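Local coordinates for protein capsid (Human calicivirus NLV/Boxer/2001/US, PDB 4RDL) that forms the protruding P domain of the norovirus capsid protein, which dimerises and binds histo-blood group antigens such as the Lewis y tetrasaccharide, at residues F99-G111 / A187-L201. Sequence-based numbering, arbitrary orientation.
Sequences FDSPAPLGFPDFG and AVPNYGSNLTQASQL
The Tyr191 ring is sandwiched between two prolines: Pro102 CB lies over one face, 4.1 Å from the centroid of the Tyr191 ring and 15° off its normal, which meets the geometry of a CH-pi contact, while Pro189 CB from its own segment sits on the opposite face, offset toward the rim. Phe107 CD2 approaches the edge of the tyrosine, 4.3 Å from Tyr191 CE1, and Ala103 CB packs obliquely on the same side chain. The bond from CA to CB of Tyr191 points toward 99-111, and CG, anti to the carbonyl carbon (chi1 -61°), sets the ring between Pro102 and Pro189. The tyrosine hydroxyl reaches Asp109 CB, and water 1 links Tyr191 OH to Phe107 O with 2.7 Å to each atom. The Asp109 carboxylate turns elsewhere, to a salt bridge with Arg28. Pro102 also packs against Ala198 CB and against Leu201 CD2, the latter 3.9 Å from Pro102 CG. At the outer end, Leu195 CD2 meets the Phe99 ring at its edge, 3.6 Å from CE2 of Phe99. No clear direct hydrogen bond spans the segments; instead Ala187 O accepts from two waters, water 2 also donating to Asp109 O and water 3 accepting from Gly111 N. The contact, with its CH-pi pair and bridging waters, joins two irregular loops of the P domain, those preceding strands 113-121 and 213-220, which belong to different antiparallel sheets.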
loop_
_atom_site.group_PDB
_atom_site.type_symbol
_atom_site.label_atom_id
_atom_site.label_comp_id
_atom_site.label_asym_id
_atom_site.label_seq_id
_atom_site.Cartn_x
_atom_site.Cartn_y
_atom_site.Cartn_z
ATOM N N PHE A 99 -17.945 -18.416 -1.774
ATOM C CA PHE A 99 -19.230 -18.148 -2.408
ATOM C C PHE A 99 -19.923 -16.864 -1.924
ATOM O O PHE A 99 -21.122 -16.709 -2.140
ATOM C CB PHE A 99 -20.171 -19.358 -2.260
ATOM C CG PHE A 99 -19.583 -20.651 -2.764
ATOM C CD1 PHE A 99 -19.045 -21.574 -1.881
ATOM C CD2 PHE A 99 -19.565 -20.937 -4.120
ATOM C CE1 PHE A 99 -18.494 -22.765 -2.344
ATOM C CE2 PHE A 99 -19.021 -22.119 -4.589
ATOM C CZ PHE A 99 -18.485 -23.036 -3.696
ATOM N N ASP A 100 -19.176 -15.944 -1.307
ATOM C CA ASP A 100 -19.775 -14.751 -0.678
ATOM C C ASP A 100 -19.245 -13.377 -1.125
ATOM O O ASP A 100 -19.902 -12.354 -0.905
ATOM C CB ASP A 100 -19.702 -14.856 0.844
ATOM C CG ASP A 100 -20.990 -15.375 1.449
ATOM O OD1 ASP A 100 -21.072 -15.464 2.695
ATOM O OD2 ASP A 100 -21.927 -15.680 0.678
ATOM N N SER A 101 -18.038 -13.351 -1.677
ATOM C CA SER A 101 -17.554 -12.244 -2.507
ATOM C C SER A 101 -16.721 -12.952 -3.567
ATOM O O SER A 101 -16.470 -14.144 -3.424
ATOM C CB SER A 101 -16.748 -11.214 -1.706
ATOM O OG SER A 101 -15.475 -11.702 -1.326
ATOM N N PRO A 102 -16.320 -12.262 -4.653
ATOM C CA PRO A 102 -15.781 -13.085 -5.746
ATOM C C PRO A 102 -14.519 -13.851 -5.357
ATOM O O PRO A 102 -14.278 -14.932 -5.888
ATOM C CB PRO A 102 -15.469 -12.059 -6.838
ATOM C CG PRO A 102 -16.363 -10.902 -6.532
ATOM C CD PRO A 102 -16.452 -10.848 -5.039
ATOM N N ALA A 103 -13.732 -13.287 -4.445
ATOM C CA ALA A 103 -12.504 -13.903 -3.976
ATOM C C ALA A 103 -12.134 -13.145 -2.718
ATOM O O ALA A 103 -12.794 -12.159 -2.379
ATOM C CB ALA A 103 -11.398 -13.764 -5.040
ATOM N N PRO A 104 -11.095 -13.595 -1.999
ATOM C CA PRO A 104 -10.687 -12.812 -0.828
ATOM C C PRO A 104 -10.394 -11.355 -1.198
ATOM O O PRO A 104 -9.967 -11.063 -2.324
ATOM C CB PRO A 104 -9.406 -13.512 -0.380
ATOM C CG PRO A 104 -9.585 -14.935 -0.839
ATOM C CD PRO A 104 -10.293 -14.822 -2.162
ATOM N N LEU A 105 -10.608 -10.440 -0.257
ATOM C CA LEU A 105 -10.371 -9.031 -0.546
ATOM C C LEU A 105 -8.919 -8.787 -0.954
ATOM O O LEU A 105 -7.995 -9.381 -0.386
ATOM C CB LEU A 105 -10.751 -8.156 0.649
ATOM C CG LEU A 105 -12.193 -8.339 1.122
ATOM C CD1 LEU A 105 -12.516 -7.340 2.231
ATOM C CD2 LEU A 105 -13.163 -8.172 -0.048
ATOM N N GLY A 106 -8.720 -7.924 -1.950
ATOM C CA GLY A 106 -7.387 -7.600 -2.446
ATOM C C GLY A 106 -6.863 -8.543 -3.525
ATOM O O GLY A 106 -5.868 -8.249 -4.180
ATOM N N PHE A 107 -7.525 -9.680 -3.717
ATOM C CA PHE A 107 -7.068 -10.688 -4.670
ATOM C C PHE A 107 -6.830 -10.050 -6.050
ATOM O O PHE A 107 -7.642 -9.257 -6.507
ATOM C CB PHE A 107 -8.119 -11.799 -4.775
ATOM C CG PHE A 107 -7.613 -13.065 -5.414
ATOM C CD1 PHE A 107 -7.075 -14.091 -4.638
ATOM C CD2 PHE A 107 -7.689 -13.246 -6.784
ATOM C CE1 PHE A 107 -6.613 -15.263 -5.224
ATOM C CE2 PHE A 107 -7.233 -14.419 -7.379
ATOM C CZ PHE A 107 -6.697 -15.430 -6.600
ATOM N N PRO A 108 -5.716 -10.396 -6.721
ATOM C CA PRO A 108 -5.453 -9.813 -8.046
ATOM C C PRO A 108 -6.644 -9.967 -8.996
ATOM O O PRO A 108 -7.250 -11.047 -9.063
ATOM C CB PRO A 108 -4.268 -10.640 -8.561
ATOM C CG PRO A 108 -3.556 -11.068 -7.330
ATOM C CD PRO A 108 -4.663 -11.351 -6.325
ATOM N N ASP A 109 -6.973 -8.906 -9.734
ATOM C CA ASP A 109 -8.075 -8.980 -10.699
ATOM C C ASP A 109 -7.594 -8.995 -12.152
ATOM O O ASP A 109 -8.275 -8.515 -13.058
ATOM C CB ASP A 109 -9.150 -7.909 -10.438
ATOM C CG ASP A 109 -8.689 -6.496 -10.763
ATOM O OD1 ASP A 109 -7.494 -6.291 -11.055
ATOM O OD2 ASP A 109 -9.543 -5.575 -10.709
ATOM N N PHE A 110 -6.425 -9.585 -12.363
ATOM C CA PHE A 110 -5.900 -9.816 -13.702
ATOM C C PHE A 110 -6.277 -11.220 -14.148
ATOM O O PHE A 110 -5.896 -12.209 -13.510
ATOM C CB PHE A 110 -4.386 -9.605 -13.728
ATOM C CG PHE A 110 -3.985 -8.219 -13.316
ATOM C CD1 PHE A 110 -4.176 -7.152 -14.176
ATOM C CD2 PHE A 110 -3.478 -7.973 -12.052
ATOM C CE1 PHE A 110 -3.841 -5.862 -13.785
ATOM C CE2 PHE A 110 -3.147 -6.685 -11.652
ATOM C CZ PHE A 110 -3.331 -5.631 -12.521
ATOM N N GLY A 111 -7.042 -11.295 -15.234
ATOM C CA GLY A 111 -7.594 -12.551 -15.699
ATOM C C GLY A 111 -6.908 -13.117 -16.925
ATOM O O GLY A 111 -6.360 -12.370 -17.739
ATOM N N ALA A 187 -9.532 -8.210 -18.969
ATOM C CA ALA A 187 -10.163 -9.509 -18.739
ATOM C C ALA A 187 -10.597 -9.643 -17.290
ATOM O O ALA A 187 -9.867 -9.252 -16.380
ATOM C CB ALA A 187 -9.215 -10.642 -19.100
ATOM N N VAL A 188 -11.785 -10.202 -17.081
ATOM C CA VAL A 188 -12.270 -10.482 -15.737
ATOM C C VAL A 188 -11.919 -11.921 -15.384
ATOM O O VAL A 188 -12.262 -12.842 -16.124
ATOM C CB VAL A 188 -13.797 -10.290 -15.636
ATOM C CG1 VAL A 188 -14.261 -10.528 -14.210
ATOM C CG2 VAL A 188 -14.195 -8.896 -16.087
ATOM N N PRO A 189 -11.217 -12.125 -14.257
ATOM C CA PRO A 189 -10.882 -13.506 -13.877
ATOM C C PRO A 189 -12.142 -14.356 -13.725
ATOM O O PRO A 189 -13.163 -13.860 -13.245
ATOM C CB PRO A 189 -10.182 -13.338 -12.518
ATOM C CG PRO A 189 -9.664 -11.918 -12.536
ATOM C CD PRO A 189 -10.713 -11.139 -13.287
ATOM N N ASN A 190 -12.063 -15.626 -14.117
ATOM C CA ASN A 190 -13.171 -16.558 -13.936
ATOM C C ASN A 190 -13.146 -17.140 -12.521
ATOM O O ASN A 190 -12.794 -18.304 -12.311
ATOM C CB ASN A 190 -13.099 -17.665 -14.987
ATOM C CG ASN A 190 -14.356 -18.489 -15.045
ATOM O OD1 ASN A 190 -15.451 -17.984 -14.812
ATOM N ND2 ASN A 190 -14.210 -19.773 -15.355
ATOM N N TYR A 191 -13.526 -16.318 -11.547
ATOM C CA TYR A 191 -13.344 -16.649 -10.134
ATOM C C TYR A 191 -14.029 -17.933 -9.676
ATOM O O TYR A 191 -13.524 -18.626 -8.793
ATOM C CB TYR A 191 -13.855 -15.512 -9.256
ATOM C CG TYR A 191 -13.159 -14.182 -9.429
ATOM C CD1 TYR A 191 -11.973 -13.897 -8.754
ATOM C CD2 TYR A 191 -13.719 -13.191 -10.221
ATOM C CE1 TYR A 191 -11.349 -12.669 -8.894
ATOM C CE2 TYR A 191 -13.105 -11.966 -10.366
ATOM C CZ TYR A 191 -11.928 -11.706 -9.702
ATOM O OH TYR A 191 -11.344 -10.477 -9.853
ATOM N N GLY A 192 -15.199 -18.219 -10.248
ATOM C CA GLY A 192 -15.991 -19.373 -9.855
ATOM C C GLY A 192 -15.749 -20.613 -10.694
ATOM O O GLY A 192 -16.533 -21.566 -10.643
ATOM N N SER A 193 -14.663 -20.616 -11.461
ATOM C CA SER A 193 -14.302 -21.789 -12.254
ATOM C C SER A 193 -15.486 -22.201 -13.144
ATOM O O SER A 193 -16.167 -21.339 -13.705
ATOM C CB SER A 193 -13.847 -22.926 -11.330
ATOM O OG SER A 193 -13.449 -24.078 -12.052
ATOM N N ASN A 194 -15.743 -23.502 -13.274
ATOM C CA ASN A 194 -16.898 -23.956 -14.059
ATOM C C ASN A 194 -18.137 -24.218 -13.205
ATOM O O ASN A 194 -19.157 -24.703 -13.709
ATOM C CB ASN A 194 -16.564 -25.209 -14.877
ATOM C CG ASN A 194 -15.471 -24.963 -15.905
ATOM O OD1 ASN A 194 -15.255 -23.834 -16.347
ATOM N ND2 ASN A 194 -14.771 -26.026 -16.290
ATOM N N LEU A 195 -18.057 -23.883 -11.920
ATOM C CA LEU A 195 -19.135 -24.203 -10.982
ATOM C C LEU A 195 -20.234 -23.151 -10.966
ATOM O O LEU A 195 -21.423 -23.472 -11.040
ATOM C CB LEU A 195 -18.589 -24.402 -9.565
ATOM C CG LEU A 195 -19.643 -24.673 -8.487
ATOM C CD1 LEU A 195 -20.414 -25.968 -8.777
ATOM C CD2 LEU A 195 -19.001 -24.727 -7.106
ATOM N N THR A 196 -19.838 -21.890 -10.862
ATOM C CA THR A 196 -20.814 -20.820 -10.732
ATOM C C THR A 196 -20.215 -19.485 -11.139
ATOM O O THR A 196 -18.996 -19.306 -11.123
ATOM C CB THR A 196 -21.309 -20.718 -9.283
ATOM O OG1 THR A 196 -22.359 -19.749 -9.199
ATOM C CG2 THR A 196 -20.168 -20.315 -8.357
ATOM N N GLN A 197 -21.064 -18.542 -11.522
ATOM C CA GLN A 197 -20.599 -17.174 -11.663
ATOM C C GLN A 197 -20.405 -16.632 -10.258
ATOM O O GLN A 197 -21.302 -16.731 -9.417
ATOM C CB GLN A 197 -21.599 -16.310 -12.424
ATOM C CG GLN A 197 -21.099 -14.893 -12.657
ATOM C CD GLN A 197 -22.120 -14.017 -13.353
ATOM O OE1 GLN A 197 -21.810 -13.341 -14.334
ATOM N NE2 GLN A 197 -23.346 -14.018 -12.842
ATOM N N ALA A 198 -19.230 -16.076 -9.995
ATOM C CA ALA A 198 -18.923 -15.589 -8.663
ATOM C C ALA A 198 -19.972 -14.580 -8.236
ATOM O O ALA A 198 -20.413 -13.746 -9.028
ATOM C CB ALA A 198 -17.537 -14.972 -8.621
ATOM N N SER A 199 -20.393 -14.665 -6.982
ATOM C CA SER A 199 -21.359 -13.707 -6.473
ATOM C C SER A 199 -20.678 -12.385 -6.120
ATOM O O SER A 199 -19.463 -12.330 -5.906
ATOM C CB SER A 199 -22.119 -14.279 -5.272
ATOM O OG SER A 199 -21.240 -14.906 -4.357
ATOM N N GLN A 200 -21.467 -11.320 -6.096
ATOM C CA GLN A 200 -20.983 -10.011 -5.677
ATOM C C GLN A 200 -19.876 -9.435 -6.560
ATOM O O GLN A 200 -19.031 -8.674 -6.090
ATOM C CB GLN A 200 -20.534 -10.060 -4.214
ATOM C CG GLN A 200 -21.663 -10.409 -3.259
ATOM C CD GLN A 200 -22.833 -9.448 -3.376
ATOM O OE1 GLN A 200 -22.652 -8.230 -3.396
ATOM N NE2 GLN A 200 -24.041 -9.993 -3.464
ATOM N N LEU A 201 -19.886 -9.788 -7.841
ATOM C CA LEU A 201 -18.998 -9.129 -8.786
ATOM C C LEU A 201 -19.392 -7.664 -8.906
ATOM O O LEU A 201 -20.575 -7.330 -9.013
ATOM C CB LEU A 201 -19.077 -9.780 -10.165
ATOM C CG LEU A 201 -18.379 -11.113 -10.408
ATOM C CD1 LEU A 201 -18.850 -11.703 -11.730
ATOM C CD2 LEU A 201 -16.864 -10.936 -10.399
HETATM O O HOH W 1 -10.047 -9.670 -7.667
HETATM O O HOH W 2 -10.518 -7.220 -14.502
HETATM O O HOH W 3 -7.157 -8.700 -16.553
#